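Local atomic coordinates of antitoxin HipB (Escherichia coli, PDB entry 4Z5H), a protein that neutralises the toxin HipA and, as a dimer, binds and bends operator DNA to repress transcription of the hipBA operon. Residues I40-F43 against E44-D48; S7-Q10 against L11-M15. The protein carries 1 engineered substitution. All blocks are in the same frame, centred on the assembly; numbering follows the deposited sequence.

Contact 1 (I40-F43 against E44-D48). With nucleotides of chain B; nucleotides of chain C.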
ATOM      1  N   ILE A  40     -13.548   5.841   3.253  1.00 11.34           N
ATOM      2  CA  ILE A  40     -12.441   6.409   3.993  1.00 12.54           C
ATOM      3  C   ILE A  40     -12.533   6.023   5.479  1.00 14.42           C
ATOM      4  O   ILE A  40     -11.551   5.680   6.096  1.00 11.62           O
ATOM      5  CB  ILE A  40     -12.318   7.934   3.792  1.00 11.66           C
ATOM      6  CG1 ILE A  40     -11.988   8.261   2.333  1.00 12.73           C
ATOM      7  CG2 ILE A  40     -11.284   8.519   4.731  1.00 11.66           C
ATOM      8  CD1 ILE A  40     -11.928   9.729   2.033  1.00 12.40           C
ATOM      9  N   SER A  41     -13.733   6.051   6.029  1.00 14.01           N
ATOM     10  CA  SER A  41     -13.903   5.658   7.411  1.00 12.54           C
ATOM     11  C   SER A  41     -13.493   4.180   7.580  1.00 13.10           C
ATOM     12  O   SER A  41     -12.815   3.835   8.509  1.00 13.74           O
ATOM     13  CB  SER A  41     -15.329   5.909   7.886  1.00 11.27           C
ATOM     14  OG  SER A  41     -15.568   5.314   9.120  1.00 11.97           O
ATOM     15  N   ASN A  42     -13.887   3.335   6.650  1.00 11.92           N
ATOM     16  CA  ASN A  42     -13.507   1.938   6.712  1.00 14.40           C
ATOM     17  C   ASN A  42     -11.989   1.764   6.620  1.00 12.83           C
ATOM     18  O   ASN A  42     -11.452   0.955   7.317  1.00 12.95           O
ATOM     19  CB  ASN A  42     -14.223   1.077   5.670  1.00 17.68           C
ATOM     20  CG  ASN A  42     -13.932  -0.412   5.830  1.00 21.35           C
ATOM     21  OD1 ASN A  42     -14.492  -1.072   6.674  1.00 25.00           O
ATOM     22  ND2 ASN A  42     -13.031  -0.924   5.026  1.00 20.17           N
ATOM     23  N   PHE A  43     -11.326   2.547   5.773  1.00 11.08           N
ATOM     24  CA  PHE A  43      -9.887   2.455   5.642  1.00 11.82           C
ATOM     25  C   PHE A  43      -9.187   2.821   6.952  1.00 12.61           C
ATOM     26  O   PHE A  43      -8.332   2.109   7.393  1.00 12.51           O
ATOM     27  CB  PHE A  43      -9.373   3.362   4.514  1.00 10.25           C
ATOM     28  CG  PHE A  43      -7.884   3.623   4.555  1.00 12.74           C
ATOM     29  CD1 PHE A  43      -6.981   2.619   4.287  1.00 14.24           C
ATOM     30  CD2 PHE A  43      -7.398   4.856   4.911  1.00 11.22           C
ATOM     31  CE1 PHE A  43      -5.621   2.864   4.341  1.00 17.76           C
ATOM     32  CE2 PHE A  43      -6.048   5.112   4.956  1.00 12.08           C
ATOM     33  CZ  PHE A  43      -5.154   4.118   4.673  1.00 12.05           C
ATOM     34  N   GLU A  44      -9.577   3.940   7.540  1.00 12.54           N
ATOM     35  CA  GLU A  44      -8.946   4.433   8.753  1.00 13.65           C
ATOM     36  C   GLU A  44      -9.115   3.457   9.927  1.00 13.18           C
ATOM     37  O   GLU A  44      -8.221   3.265  10.698  1.00 13.29           O
ATOM     38  CB  GLU A  44      -9.430   5.847   9.088  1.00 11.75           C
ATOM     39  CG  GLU A  44      -8.935   6.900   8.106  1.00 11.80           C
ATOM     40  CD  GLU A  44      -9.210   8.340   8.529  1.00 16.39           C
ATOM     41  OE1 GLU A  44      -9.997   8.564   9.446  1.00 13.50           O
ATOM     42  OE2 GLU A  44      -8.616   9.234   7.935  1.00 11.45           O
ATOM     43  N   ASN A  45     -10.281   2.854  10.030  1.00 11.65           N
ATOM     44  CA  ASN A  45     -10.593   1.981  11.141  1.00 16.12           C
ATOM     45  C   ASN A  45     -10.424   0.489  10.929  1.00 16.26           C
ATOM     46  O   ASN A  45     -10.151  -0.230  11.846  1.00 18.09           O
ATOM     47  CB  ASN A  45     -11.981   2.308  11.672  1.00 16.67           C
ATOM     48  CG  ASN A  45     -12.060   3.721  12.157  1.00 20.81           C
ATOM     49  OD1 ASN A  45     -11.448   4.060  13.146  1.00 20.09           O
ATOM     50  ND2 ASN A  45     -12.756   4.561  11.427  1.00 16.77           N
ATOM     51  N   ASN A  46     -10.615   0.055   9.706  1.00 13.36           N
ATOM     52  CA  ASN A  46     -10.604  -1.334   9.383  1.00 15.70           C
ATOM     53  C   ASN A  46      -9.792  -1.592   8.095  1.00 15.30           C
ATOM     54  O   ASN A  46     -10.315  -2.118   7.146  1.00 14.11           O
ATOM     55  CB  ASN A  46     -12.054  -1.754   9.220  1.00 19.73           C
ATOM     56  CG  ASN A  46     -12.234  -3.241   9.177  1.00 29.06           C
ATOM     57  OD1 ASN A  46     -11.536  -3.971   9.843  1.00 33.78           O
ATOM     58  ND2 ASN A  46     -13.174  -3.693   8.381  1.00 31.03           N
ATOM     59  N   PRO A  47      -8.516  -1.222   8.100  1.00 13.65           N
ATOM     60  CA  PRO A  47      -7.709  -1.187   6.868  1.00 13.05           C
ATOM     61  C   PRO A  47      -7.314  -2.521   6.200  1.00 13.75           C
ATOM     62  O   PRO A  47      -6.958  -2.521   5.049  1.00 13.87           O
ATOM     63  CB  PRO A  47      -6.458  -0.441   7.290  1.00 11.53           C
ATOM     64  CG  PRO A  47      -6.330  -0.735   8.718  1.00 12.54           C
ATOM     65  CD  PRO A  47      -7.723  -0.792   9.254  1.00 12.17           C
ATOM     66  N   ASP A  48      -7.391  -3.619   6.922  1.00 14.16           N
ATOM     67  CA  ASP A  48      -6.789  -4.872   6.501  1.00 14.71           C
ATOM     68  C   ASP A  48      -7.298  -5.397   5.154  1.00 15.18           C
ATOM     69  O   ASP A  48      -6.524  -5.871   4.368  1.00 15.47           O
ATOM     70  CB  ASP A  48      -7.013  -5.949   7.554  1.00 14.99           C
ATOM     71  CG  ASP A  48      -6.002  -5.915   8.660  1.00 19.54           C
ATOM     72  OD1 ASP A  48      -5.044  -5.169   8.602  1.00 20.22           O
ATOM     73  OD2 ASP A  48      -6.175  -6.657   9.605  1.00 27.14           O
TER
ATOM     74  P    DA B   3     -14.749   7.621  12.003  1.00 13.92           P
ATOM     75  OP1  DA B   3     -13.668   8.054  12.843  1.00 14.59           O
ATOM     76  OP2  DA B   3     -14.471   7.223  10.635  1.00 14.57           O
ATOM     77  O5'  DA B   3     -15.527   6.449  12.718  1.00 12.48           O
ATOM     78  C5'  DA B   3     -16.129   6.653  14.005  1.00 17.18           C
ATOM     79  C4'  DA B   3     -17.497   6.017  14.086  1.00 16.11           C
ATOM     80  O4'  DA B   3     -18.449   6.736  13.275  1.00 15.93           O
ATOM     81  C3'  DA B   3     -17.585   4.551  13.659  1.00 17.28           C
ATOM     82  O3'  DA B   3     -18.378   3.881  14.631  1.00 19.79           O
ATOM     83  C2'  DA B   3     -18.258   4.621  12.304  1.00 18.50           C
ATOM     84  C1'  DA B   3     -19.144   5.844  12.440  1.00 16.16           C
ATOM     85  N9   DA B   3     -19.435   6.542  11.195  1.00 16.66           N
ATOM     86  C8   DA B   3     -18.562   6.867  10.191  1.00 15.80           C
ATOM     87  N7   DA B   3     -19.119   7.507   9.195  1.00 18.51           N
ATOM     88  C5   DA B   3     -20.445   7.633   9.578  1.00 17.45           C
ATOM     89  C6   DA B   3     -21.562   8.220   8.956  1.00 18.61           C
ATOM     90  N6   DA B   3     -21.520   8.816   7.767  1.00 13.74           N
ATOM     91  N1   DA B   3     -22.742   8.154   9.602  1.00 17.71           N
ATOM     92  C2   DA B   3     -22.787   7.557  10.793  1.00 17.04           C
ATOM     93  N3   DA B   3     -21.816   6.958  11.472  1.00 17.30           N
ATOM     94  C4   DA B   3     -20.654   7.038  10.806  1.00 17.73           C
TER
ATOM     95  P    DA C  12     -14.336  -5.175   4.499  1.00 28.90           P
ATOM     96  OP1  DA C  12     -13.209  -4.536   5.178  1.00 38.24           O
ATOM     97  OP2  DA C  12     -15.702  -4.939   4.968  1.00 30.86           O
ATOM     98  O5'  DA C  12     -14.224  -4.763   2.974  1.00 30.17           O
ATOM     99  C5'  DA C  12     -13.182  -5.295   2.147  1.00 26.10           C
ATOM    100  C4'  DA C  12     -13.139  -4.553   0.834  1.00 22.72           C
ATOM    101  O4'  DA C  12     -14.218  -5.006  -0.005  1.00 23.64           O
ATOM    102  C3'  DA C  12     -13.329  -3.049   0.952  1.00 21.92           C
ATOM    103  O3'  DA C  12     -12.687  -2.409  -0.140  1.00 18.56           O
ATOM    104  C2'  DA C  12     -14.832  -2.888   0.849  1.00 20.75           C
ATOM    105  C1'  DA C  12     -15.240  -4.028  -0.073  1.00 26.77           C
ATOM    106  N9   DA C  12     -16.487  -4.680   0.303  1.00 27.88           N
ATOM    107  C8   DA C  12     -16.953  -4.971   1.559  1.00 30.48           C
ATOM    108  N7   DA C  12     -18.098  -5.604   1.565  1.00 28.59           N
ATOM    109  C5   DA C  12     -18.401  -5.753   0.221  1.00 27.45           C
ATOM    110  C6   DA C  12     -19.484  -6.345  -0.441  1.00 27.14           C
ATOM    111  N6   DA C  12     -20.507  -6.925   0.187  1.00 26.60           N
ATOM    112  N1   DA C  12     -19.483  -6.319  -1.791  1.00 30.54           N
ATOM    113  C2   DA C  12     -18.451  -5.747  -2.420  1.00 30.30           C
ATOM    114  N3   DA C  12     -17.376  -5.159  -1.909  1.00 21.60           N
ATOM    115  C4   DA C  12     -17.412  -5.196  -0.568  1.00 27.79           C
TER
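Glu44, Asn45 and Asn46 donate their backbone N-H groups to the carbonyls of Ile40, Ser41 and Asn42 in three successive i-to-i+4 bonds, the last being Asn46 N to Asn42 O at 2.7 Å, and at Asn46 the chain leaves helical geometry. Pro47 follows and has no N-H to offer Phe43; instead its CB sits 3.2 Å from Phe43 O and also packs against CD1 of the Phe43 ring.

Ser41 O has a second donor in the Asn45 side chain, whose ND2 lies 3.0 Å from it. That bond is bent, 138° at the hydrogen, and it reaches the carbonyl from the opposite face to Asn45 N, so one oxygen is gripped from both sides. With chi1 at -61°, the Asn45 amide folds back beside its own N and alongside the preceding turn. This is the C-terminal half of helix 37-45, the recognition helix of the helix-turn-helix motif, and the polar ends of Ser41, Asn42, Asn45 and Asn46 lie near DNA phosphates. Ser41 OG gives a hydrogen bond of 2.7 Å to OP2 of DA3 of chain B; Asn45 ND2 adds a weak one to the same oxygen, so both hold one phosphate.

One residue further along, Asn42 and Asn46 pair through a long, weak bond, Asn46 ND2 to Asn42 OD1 at 3.4 Å, with the two amide planes 88° apart. Both ND2 atoms lie near the other strand, Asn46 ND2 being 3.3 Å from OP1 of DA12 of chain C. Glu44 behaves differently: the Glu44 and Phe43 side chains cross at about a right angle, with Glu44 CG 4.1 Å from Phe43 CD2, and the Glu44 carboxylate is buried but satisfied by a salt bridge to Arg19 and a hydrogen bond from Gln26.

Contact 2 (S7-Q10 against L11-M15)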
ATOM      1  N   SER A   7       2.438  -2.487   8.377  1.00 10.04           N
ATOM      2  CA  SER A   7       1.116  -3.078   8.363  1.00  9.04           C
ATOM      3  C   SER A   7      -0.008  -2.140   7.933  1.00  8.88           C
ATOM      4  O   SER A   7       0.116  -0.941   7.974  1.00  9.52           O
ATOM      5  CB  SER A   7       0.761  -3.692   9.723  1.00 13.24           C
ATOM      6  OG  SER A   7       0.436  -2.711  10.674  1.00 11.00           O
ATOM      7  N   PRO A   8      -1.151  -2.718   7.588  1.00  7.99           N
ATOM      8  CA  PRO A   8      -2.294  -1.895   7.206  1.00 10.51           C
ATOM      9  C   PRO A   8      -2.707  -0.965   8.358  1.00  9.94           C
ATOM     10  O   PRO A   8      -2.935   0.173   8.099  1.00  9.40           O
ATOM     11  CB  PRO A   8      -3.386  -2.913   6.901  1.00  8.80           C
ATOM     12  CG  PRO A   8      -2.652  -4.163   6.581  1.00 12.16           C
ATOM     13  CD  PRO A   8      -1.469  -4.145   7.482  1.00  8.06           C
ATOM     14  N   THR A   9      -2.717  -1.438   9.593  1.00  9.75           N
ATOM     15  CA  THR A   9      -3.062  -0.596  10.725  1.00 11.93           C
ATOM     16  C   THR A   9      -2.099   0.587  10.896  1.00 11.41           C
ATOM     17  O   THR A   9      -2.532   1.698  11.051  1.00 11.02           O
ATOM     18  CB  THR A   9      -3.086  -1.408  12.036  1.00 13.91           C
ATOM     19  OG1 THR A   9      -4.104  -2.392  11.970  1.00 12.96           O
ATOM     20  CG2 THR A   9      -3.317  -0.502  13.237  1.00 18.15           C
ATOM     21  N   GLN A  10      -0.809   0.325  10.807  1.00  9.85           N
ATOM     22  CA  GLN A  10       0.201   1.355  10.884  1.00 10.76           C
ATOM     23  C   GLN A  10       0.028   2.348   9.737  1.00 11.28           C
ATOM     24  O   GLN A  10       0.135   3.526   9.931  1.00 10.73           O
ATOM     25  CB  GLN A  10       1.599   0.749  10.839  1.00 10.62           C
ATOM     26  CG  GLN A  10       2.047   0.041  12.100  1.00 12.04           C
ATOM     27  CD  GLN A  10       3.372  -0.673  11.952  1.00 15.23           C
ATOM     28  OE1 GLN A  10       4.145  -0.391  11.078  1.00 11.36           O
ATOM     29  NE2 GLN A  10       3.622  -1.599  12.831  1.00 14.60           N
ATOM     30  N   LEU A  11      -0.267   1.832   8.558  1.00  9.06           N
ATOM     31  CA  LEU A  11      -0.474   2.662   7.398  1.00  8.88           C
ATOM     32  C   LEU A  11      -1.676   3.593   7.569  1.00  9.56           C
ATOM     33  O   LEU A  11      -1.580   4.764   7.300  1.00  9.08           O
ATOM     34  CB  LEU A  11      -0.667   1.798   6.162  1.00  7.17           C
ATOM     35  CG  LEU A  11      -0.938   2.502   4.839  1.00 10.38           C
ATOM     36  CD1 LEU A  11       0.046   3.603   4.518  1.00 13.35           C
ATOM     37  CD2 LEU A  11      -1.074   1.504   3.702  1.00  9.25           C
ATOM     38  N   ALA A  12      -2.786   3.031   8.021  1.00  9.47           N
ATOM     39  CA  ALA A  12      -4.010   3.780   8.239  1.00 11.14           C
ATOM     40  C   ALA A  12      -3.837   4.849   9.323  1.00 12.00           C
ATOM     41  O   ALA A  12      -4.271   5.955   9.160  1.00 11.17           O
ATOM     42  CB  ALA A  12      -5.153   2.848   8.587  1.00 10.10           C
ATOM     43  N   ASN A  13      -3.166   4.496  10.410  1.00 11.73           N
ATOM     44  CA  ASN A  13      -2.925   5.422  11.488  1.00 12.82           C
ATOM     45  C   ASN A  13      -2.091   6.601  11.001  1.00 15.51           C
ATOM     46  O   ASN A  13      -2.408   7.718  11.306  1.00 11.55           O
ATOM     47  CB  ASN A  13      -2.210   4.741  12.657  1.00 16.49           C
ATOM     48  CG  ASN A  13      -3.094   3.759  13.409  1.00 15.48           C
ATOM     49  OD1 ASN A  13      -4.253   3.654  13.145  1.00 21.42           O
ATOM     50  ND2 ASN A  13      -2.528   3.047  14.327  1.00 13.92           N
ATOM     51  N   ALA A  14      -1.048   6.337  10.222  1.00 10.16           N
ATOM     52  CA  ALA A  14      -0.227   7.396   9.659  1.00 11.46           C
ATOM     53  C   ALA A  14      -0.982   8.328   8.698  1.00 11.65           C
ATOM     54  O   ALA A  14      -0.819   9.517   8.727  1.00 11.87           O
ATOM     55  CB  ALA A  14       0.978   6.814   8.958  1.00 14.34           C
ATOM     56  N   MET A  15      -1.789   7.751   7.836  1.00  8.61           N
ATOM     57  CA  MET A  15      -2.592   8.518   6.917  1.00 10.12           C
ATOM     58  C   MET A  15      -3.690   9.368   7.560  1.00  8.91           C
ATOM     59  O   MET A  15      -3.941  10.453   7.121  1.00  9.54           O
ATOM     60  CB  MET A  15      -3.099   7.661   5.785  1.00  8.87           C
ATOM     61  CG  MET A  15      -1.963   7.247   4.880  1.00  9.99           C
ATOM     62  SD  MET A  15      -2.383   5.974   3.726  1.00 12.02           S
ATOM     63  CE  MET A  15      -3.355   6.900   2.575  1.00  7.77           C
TER
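Leu11 bonding back to Ser7, and Asn13 lying along Thr9, make this a local contact at the N-terminal end of helix 8-21, the first helix of this Cro/C1-type fold, where a serine N-cap leads into the first two turns. The regular ladder begins with Leu11 N to Ser7 O at 2.9 Å, then sets Ala12, Asn13 and Ala14 onto Pro8, Thr9 and Gln10. Within segment 7-10 the cap itself is Ser7 OG, which accepts from Gln10 N at 3.3 Å in an almost straight bond, 170° at the hydrogen. Its chi1 of 75° turns the hydroxyl forward to the N-H of Gln10, three residues on, which lies too early to have a carbonyl four residues before it within the helix. Pro8 fits directly after the cap because a proline has no N-H to satisfy.

The side chains add mostly packing to this. Ala12 CB lies 3.5 Å from Pro8 O, and Leu11 CB touches the carbonyls of both Ser7 and Pro8 before its branches run off towards Ile5 and Phe55 and, across the dimer interface, Phe56 of the second subunit.

On the exposed side Thr9 and Asn13 run side by side, pointing the same way, with Thr9 CG2 3.8 Å from Asn13 ND2. The Asn13 amide lays its face over the Thr9 carbonyl: CG is 3.2 Å from Thr9 O, and OD1 and ND2 are only slightly farther. Gln10 extends past the cap, and its OE1 accepts from the backbone N of Tyr6.

A serine oxygen and a glutamine oxygen therefore each take up a backbone N-H at the point where the chain enters the helix, tying the incoming chain to the first turn, while the partial positive charge expected at this helix end would favour such acceptors.

In the fold
Contact 2 comes first in the chain and contact 1 later, but the two helices lie against each other, with the contact centres 9 Å apart. Phe43 CZ reaches Met15 SD at 3.5 Å, and Phe43 O meets Ala12 CB. Asp48 OD1 comes within 3.3 Å of Pro8 CB. Phe43 and the turn after the recognition helix thus lie against the first helix, while Ile40 packs on helices 26-33 and 52-61, and Ser41, Asn42, Asn45 and Asn46 turn to the phosphates of DA3 of chain B and DA12 of chain C. Contact 2 itself stays about 10 Å, at its nearest atom, from the DNA. Both contacts also touch the second subunit: Phe43 and Pro47 pack on its Leu52, Pro8 and Leu11 on its Phe56.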